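Local coordinates for hemolysin activator protein CdiB (Acinetobacter baumannii ACICU, PDB 6WIL), which probably secretes and activates a partner toxin across the outer membrane, as a two-partner secretion (Omp85-type) transporter in contact-dependent growth inhibition, at residues I121-Q126 with G131-S136; G150-L155 with L209-L214. All coordinates share one frame; numbering follows the deposited sequence.

Interaction 1 (I121-Q126 with G131-S136); sequences IVVSPQ and GNLNLS
The carbonyl O of V122 receives the amide N of S136 at 2.7 Å, the shortest polar bond between I121-Q126 and G131-S136, and the CA of L135 points a weaker C-H contact at the same oxygen. The bond is nearly straight, 168° at the hydrogen. Its twin runs the other way, from V122 N to S136 O at 2.8 Å, so that V122 and S136 form an antiparallel hydrogen-bonded pair. One residue further along, V123 and L135 make the non-hydrogen-bonded pair, with CA atoms 4.6 Å apart. S124 N then reaches N134 O at 3.0 Å.

Side chains sort onto two faces. On that of V122 and S136, the CG2 methyl of V122 lies 3.6 Å from the CB of S136; a chi1 of -61° sets this methyl between the backbone N and the carbonyl carbon. The hydroxyl of S136 stands 3.6 Å from the OG of S124 without bonding to it, and is hydrogen-bonded instead to the carbonyl of I63. On the other face the CD2 branch of L135 crosses I121 obliquely, its methyl 4.2 Å from the CG2 of I121, and also approaches the CB of V123. Helices 77-85 and 97-113 pack against this apolar side: L135 touches I80, I121 touches V79 and L111, and L133 touches L100.

This is a beta hairpin within a POTRA domain, whose second strand also pairs in parallel with strand 59-62. Main-chain bonds therefore fix the pairing, while the aliphatic branches give the face of V123 and L135 an apolar surface against which the two helices pack.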
loop_
_atom_site.group_PDB
_atom_site.type_symbol
_atom_site.label_atom_id
_atom_site.label_comp_id
_atom_site.label_asym_id
_atom_site.label_seq_id
_atom_site.Cartn_x
_atom_site.Cartn_y
_atom_site.Cartn_z
ATOM N N ILE A 121 20.155 -15.320 -24.546
ATOM C CA ILE A 121 21.153 -14.726 -25.429
ATOM C C ILE A 121 21.964 -15.845 -26.065
ATOM O O ILE A 121 22.510 -16.708 -25.368
ATOM C CB ILE A 121 22.059 -13.754 -24.654
ATOM C CG1 ILE A 121 21.246 -12.588 -24.091
ATOM C CG2 ILE A 121 23.173 -13.232 -25.548
ATOM C CD1 ILE A 121 20.675 -11.675 -25.156
ATOM N N VAL A 122 22.033 -15.845 -27.393
ATOM C CA VAL A 122 22.889 -16.773 -28.118
ATOM C C VAL A 122 23.882 -15.967 -28.941
ATOM O O VAL A 122 23.714 -14.765 -29.170
ATOM C CB VAL A 122 22.091 -17.740 -29.018
ATOM C CG1 VAL A 122 21.141 -18.578 -28.180
ATOM C CG2 VAL A 122 21.335 -16.973 -30.085
ATOM N N VAL A 123 24.934 -16.647 -29.383
ATOM C CA VAL A 123 25.985 -16.034 -30.181
ATOM C C VAL A 123 25.978 -16.672 -31.561
ATOM O O VAL A 123 25.789 -17.887 -31.693
ATOM C CB VAL A 123 27.364 -16.174 -29.501
ATOM C CG1 VAL A 123 27.609 -17.611 -29.071
ATOM C CG2 VAL A 123 28.475 -15.687 -30.424
ATOM N N SER A 124 26.151 -15.844 -32.590
ATOM C CA SER A 124 26.328 -16.309 -33.959
ATOM C C SER A 124 27.808 -16.227 -34.319
ATOM O O SER A 124 28.241 -15.256 -34.954
ATOM C CB SER A 124 25.480 -15.473 -34.919
ATOM O OG SER A 124 24.215 -15.180 -34.350
ATOM N N PRO A 125 28.611 -17.230 -33.947
ATOM C CA PRO A 125 30.072 -17.060 -33.956
ATOM C C PRO A 125 30.700 -17.032 -35.340
ATOM O O PRO A 125 31.909 -16.798 -35.437
ATOM C CB PRO A 125 30.573 -18.281 -33.159
ATOM C CG PRO A 125 29.327 -18.962 -32.611
ATOM C CD PRO A 125 28.228 -18.590 -33.543
ATOM N N GLN A 126 29.928 -17.256 -36.408
ATOM C CA GLN A 126 30.502 -17.306 -37.749
ATOM C C GLN A 126 31.204 -16.002 -38.109
ATOM O O GLN A 126 32.293 -16.015 -38.696
ATOM C CB GLN A 126 29.411 -17.620 -38.774
ATOM C CG GLN A 126 29.878 -17.563 -40.222
ATOM C CD GLN A 126 30.918 -18.618 -40.542
ATOM O OE1 GLN A 126 30.993 -19.655 -39.881
ATOM N NE2 GLN A 126 31.732 -18.359 -41.560
ATOM N N GLY A 131 36.046 -10.348 -37.008
ATOM C CA GLY A 131 36.064 -9.504 -35.831
ATOM C C GLY A 131 34.716 -8.973 -35.385
ATOM O O GLY A 131 34.668 -8.043 -34.576
ATOM N N ASN A 132 33.616 -9.536 -35.881
ATOM C CA ASN A 132 32.276 -9.067 -35.538
ATOM C C ASN A 132 31.666 -9.993 -34.492
ATOM O O ASN A 132 31.358 -11.153 -34.783
ATOM C CB ASN A 132 31.391 -8.996 -36.780
ATOM C CG ASN A 132 31.815 -7.899 -37.733
ATOM O OD1 ASN A 132 32.763 -7.162 -37.463
ATOM N ND2 ASN A 132 31.125 -7.796 -38.862
ATOM N N LEU A 133 31.482 -9.480 -33.278
ATOM C CA LEU A 133 30.737 -10.206 -32.256
ATOM C C LEU A 133 29.254 -9.951 -32.483
ATOM O O LEU A 133 28.761 -8.846 -32.239
ATOM C CB LEU A 133 31.159 -9.773 -30.857
ATOM C CG LEU A 133 30.380 -10.496 -29.754
ATOM C CD1 LEU A 133 30.591 -11.994 -29.860
ATOM C CD2 LEU A 133 30.776 -9.989 -28.381
ATOM N N ASN A 134 28.543 -10.966 -32.961
ATOM C CA ASN A 134 27.134 -10.838 -33.307
ATOM C C ASN A 134 26.309 -11.657 -32.323
ATOM O O ASN A 134 26.385 -12.891 -32.311
ATOM C CB ASN A 134 26.888 -11.276 -34.748
ATOM C CG ASN A 134 27.358 -10.242 -35.751
ATOM O OD1 ASN A 134 27.565 -9.079 -35.404
ATOM N ND2 ASN A 134 27.512 -10.653 -37.001
ATOM N N LEU A 135 25.530 -10.966 -31.500
ATOM C CA LEU A 135 24.660 -11.601 -30.526
ATOM C C LEU A 135 23.252 -11.729 -31.086
ATOM O O LEU A 135 22.820 -10.937 -31.928
ATOM C CB LEU A 135 24.623 -10.809 -29.222
ATOM C CG LEU A 135 25.896 -10.847 -28.382
ATOM C CD1 LEU A 135 25.673 -10.099 -27.083
ATOM C CD2 LEU A 135 26.312 -12.284 -28.119
ATOM N N SER A 136 22.540 -12.744 -30.614
ATOM C CA SER A 136 21.148 -12.927 -30.989
ATOM C C SER A 136 20.339 -13.281 -29.758
ATOM O O SER A 136 20.877 -13.728 -28.744
ATOM C CB SER A 136 20.970 -14.016 -32.044
ATOM O OG SER A 136 21.164 -13.479 -33.332
#

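Interaction 2 (G150-L155 with L209-L214); sequences GKISSL and LKLQAL
I152 and L211 supply the close side-chain packing between G150-L155 and L209-L214. The CG2 methyl of I152 comes within 3.9 Å of the CD1 methyl of L211, and the CB of I152 is 4.1 Å from that same methyl. The CD1 of I152 also lies 4.1 Å from it, so a single leucine methyl is met by the root and by both arms of the isoleucine. A chi1 of 179° places CG2 of I152 between the backbone N and the carbonyl carbon, where it makes the nearest of these approaches, while the longer arm still brings its CD1 to the same methyl. I147 and Y185 touch I152 as well, and V187 touches L211, which is buried.

At the backbone, G150 meets L211 with no side chain intervening: the CA of G150 is 3.4 Å from the O of L211, a C-H contact bent to 124° at the hydrogen. A positive phi of 97° suits glycine here, and the absence of a CB lets the carbonyl come this near.

Strand 204-213 runs parallel to its neighbour 132-149 in a mixed sheet and antiparallel to strand 185-193. From strand 132-149 the chain passes through helices 154-160 and 171-181 and strand 185-193 before reaching strand 204-213, the beta-alpha-alpha-beta-beta order of a POTRA domain. E149, just before G150, is hydrogen-bonded through its backbone to L211, and the chain then peels off toward the helix.

The remainder of the contact is loose. No hydrogen bond spans the two segments, and K151 and Q212 point away from the partner segment on the exposed surface. Beyond I152 the chain departs altogether, and S153 N-caps helix 154-160, its OG hydrogen-bonded to the N of Q156.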
loop_
_atom_site.group_PDB
_atom_site.type_symbol
_atom_site.label_atom_id
_atom_site.label_comp_id
_atom_site.label_asym_id
_atom_site.label_seq_id
_atom_site.Cartn_x
_atom_site.Cartn_y
_atom_site.Cartn_z
ATOM N N GLY A 150 -10.170 -24.293 -11.355
ATOM C CA GLY A 150 -10.870 -23.080 -10.981
ATOM C C GLY A 150 -11.541 -22.411 -12.167
ATOM O O GLY A 150 -11.123 -22.556 -13.321
ATOM N N LYS A 151 -12.597 -21.656 -11.882
ATOM C CA LYS A 151 -13.369 -20.978 -12.914
ATOM C C LYS A 151 -12.941 -19.520 -13.002
ATOM O O LYS A 151 -12.845 -18.829 -11.981
ATOM C CB LYS A 151 -14.870 -21.070 -12.634
ATOM C CG LYS A 151 -15.360 -22.485 -12.361
ATOM C CD LYS A 151 -14.841 -23.477 -13.392
ATOM C CE LYS A 151 -15.685 -23.512 -14.655
ATOM N NZ LYS A 151 -15.213 -24.591 -15.585
ATOM N N ILE A 152 -12.684 -19.061 -14.222
ATOM C CA ILE A 152 -12.336 -17.668 -14.467
ATOM C C ILE A 152 -12.812 -17.303 -15.866
ATOM O O ILE A 152 -12.497 -17.991 -16.842
ATOM C CB ILE A 152 -10.823 -17.413 -14.288
ATOM C CG1 ILE A 152 -10.486 -15.951 -14.570
ATOM C CG2 ILE A 152 -9.989 -18.340 -15.162
ATOM C CD1 ILE A 152 -9.170 -15.505 -13.977
ATOM N N SER A 153 -13.597 -16.235 -15.960
ATOM C CA SER A 153 -14.101 -15.806 -17.252
ATOM C C SER A 153 -12.964 -15.256 -18.106
ATOM O O SER A 153 -11.920 -14.830 -17.603
ATOM C CB SER A 153 -15.186 -14.745 -17.084
ATOM O OG SER A 153 -14.618 -13.448 -17.029
ATOM N N SER A 154 -13.178 -15.272 -19.422
ATOM C CA SER A 154 -12.175 -14.731 -20.332
ATOM C C SER A 154 -11.958 -13.243 -20.100
ATOM O O SER A 154 -10.838 -12.746 -20.264
ATOM C CB SER A 154 -12.582 -14.998 -21.780
ATOM O OG SER A 154 -12.691 -16.391 -22.018
ATOM N N LEU A 155 -13.010 -12.521 -19.709
ATOM C CA LEU A 155 -12.860 -11.105 -19.396
ATOM C C LEU A 155 -11.962 -10.906 -18.180
ATOM O O LEU A 155 -11.120 -10.000 -18.162
ATOM C CB LEU A 155 -14.233 -10.474 -19.169
ATOM C CG LEU A 155 -14.275 -8.993 -18.782
ATOM C CD1 LEU A 155 -13.599 -8.137 -19.841
ATOM C CD2 LEU A 155 -15.713 -8.540 -18.558
ATOM N N LEU A 209 -2.051 -22.291 -14.477
ATOM C CA LEU A 209 -2.685 -21.634 -13.341
ATOM C C LEU A 209 -3.627 -22.600 -12.635
ATOM O O LEU A 209 -4.495 -23.203 -13.274
ATOM C CB LEU A 209 -3.457 -20.390 -13.791
ATOM C CG LEU A 209 -2.636 -19.166 -14.192
ATOM C CD1 LEU A 209 -3.533 -18.093 -14.788
ATOM C CD2 LEU A 209 -1.897 -18.632 -12.986
ATOM N N LYS A 210 -3.459 -22.739 -11.322
ATOM C CA LYS A 210 -4.390 -23.471 -10.467
ATOM C C LYS A 210 -5.055 -22.469 -9.527
ATOM O O LYS A 210 -4.384 -21.862 -8.684
ATOM C CB LYS A 210 -3.680 -24.574 -9.687
ATOM C CG LYS A 210 -3.541 -25.887 -10.444
ATOM C CD LYS A 210 -3.079 -27.010 -9.527
ATOM C CE LYS A 210 -1.566 -27.075 -9.440
ATOM N NZ LYS A 210 -0.977 -27.586 -10.708
ATOM N N LEU A 211 -6.368 -22.298 -9.670
ATOM C CA LEU A 211 -7.115 -21.279 -8.946
ATOM C C LEU A 211 -8.142 -21.921 -8.020
ATOM O O LEU A 211 -8.745 -22.947 -8.353
ATOM C CB LEU A 211 -7.823 -20.319 -9.913
ATOM C CG LEU A 211 -6.975 -19.622 -10.982
ATOM C CD1 LEU A 211 -7.850 -18.784 -11.899
ATOM C CD2 LEU A 211 -5.879 -18.764 -10.356
ATOM N N GLN A 212 -8.336 -21.299 -6.859
ATOM C CA GLN A 212 -9.356 -21.700 -5.899
ATOM C C GLN A 212 -9.996 -20.436 -5.352
ATOM O O GLN A 212 -9.322 -19.633 -4.701
ATOM C CB GLN A 212 -8.753 -22.540 -4.770
ATOM C CG GLN A 212 -9.601 -22.607 -3.516
ATOM C CD GLN A 212 -8.903 -23.345 -2.393
ATOM O OE1 GLN A 212 -8.638 -24.543 -2.495
ATOM N NE2 GLN A 212 -8.588 -22.630 -1.318
ATOM N N ALA A 213 -11.286 -20.256 -5.625
ATOM C CA ALA A 213 -11.964 -19.023 -5.248
ATOM C C ALA A 213 -11.938 -18.824 -3.737
ATOM O O ALA A 213 -12.084 -19.774 -2.964
ATOM C CB ALA A 213 -13.407 -19.040 -5.754
ATOM N N LEU A 214 -11.727 -17.578 -3.322
ATOM C CA LEU A 214 -11.777 -17.223 -1.913
ATOM C C LEU A 214 -13.225 -17.058 -1.465
ATOM O O LEU A 214 -14.130 -16.844 -2.277
ATOM C CB LEU A 214 -10.996 -15.934 -1.653
ATOM C CG LEU A 214 -9.520 -15.926 -2.061
ATOM C CD1 LEU A 214 -8.930 -14.528 -1.927
ATOM C CD2 LEU A 214 -8.730 -16.924 -1.228
#

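Interaction 1 and interaction 2 lie at opposite ends of one long strand, 132-149. Residues 131-136 open it within the first POTRA domain; 150-155 follow immediately on its close, in the second. Their centres are 43 Å apart and their nearest atoms about 25 Å, so they do not touch, yet both reach the same mixed sheet. Interaction 1 sits about 44 Å from the centre of the chain, whereas interaction 2, at about 25 Å, is nearer the transmembrane barrel, whose first strand, 217-228, begins shortly after 209-214. One contact is a hydrogen-bonded local hairpin; the other joins segments 54 residues apart by apolar packing and a C-H···O contact, without a hydrogen bond between them.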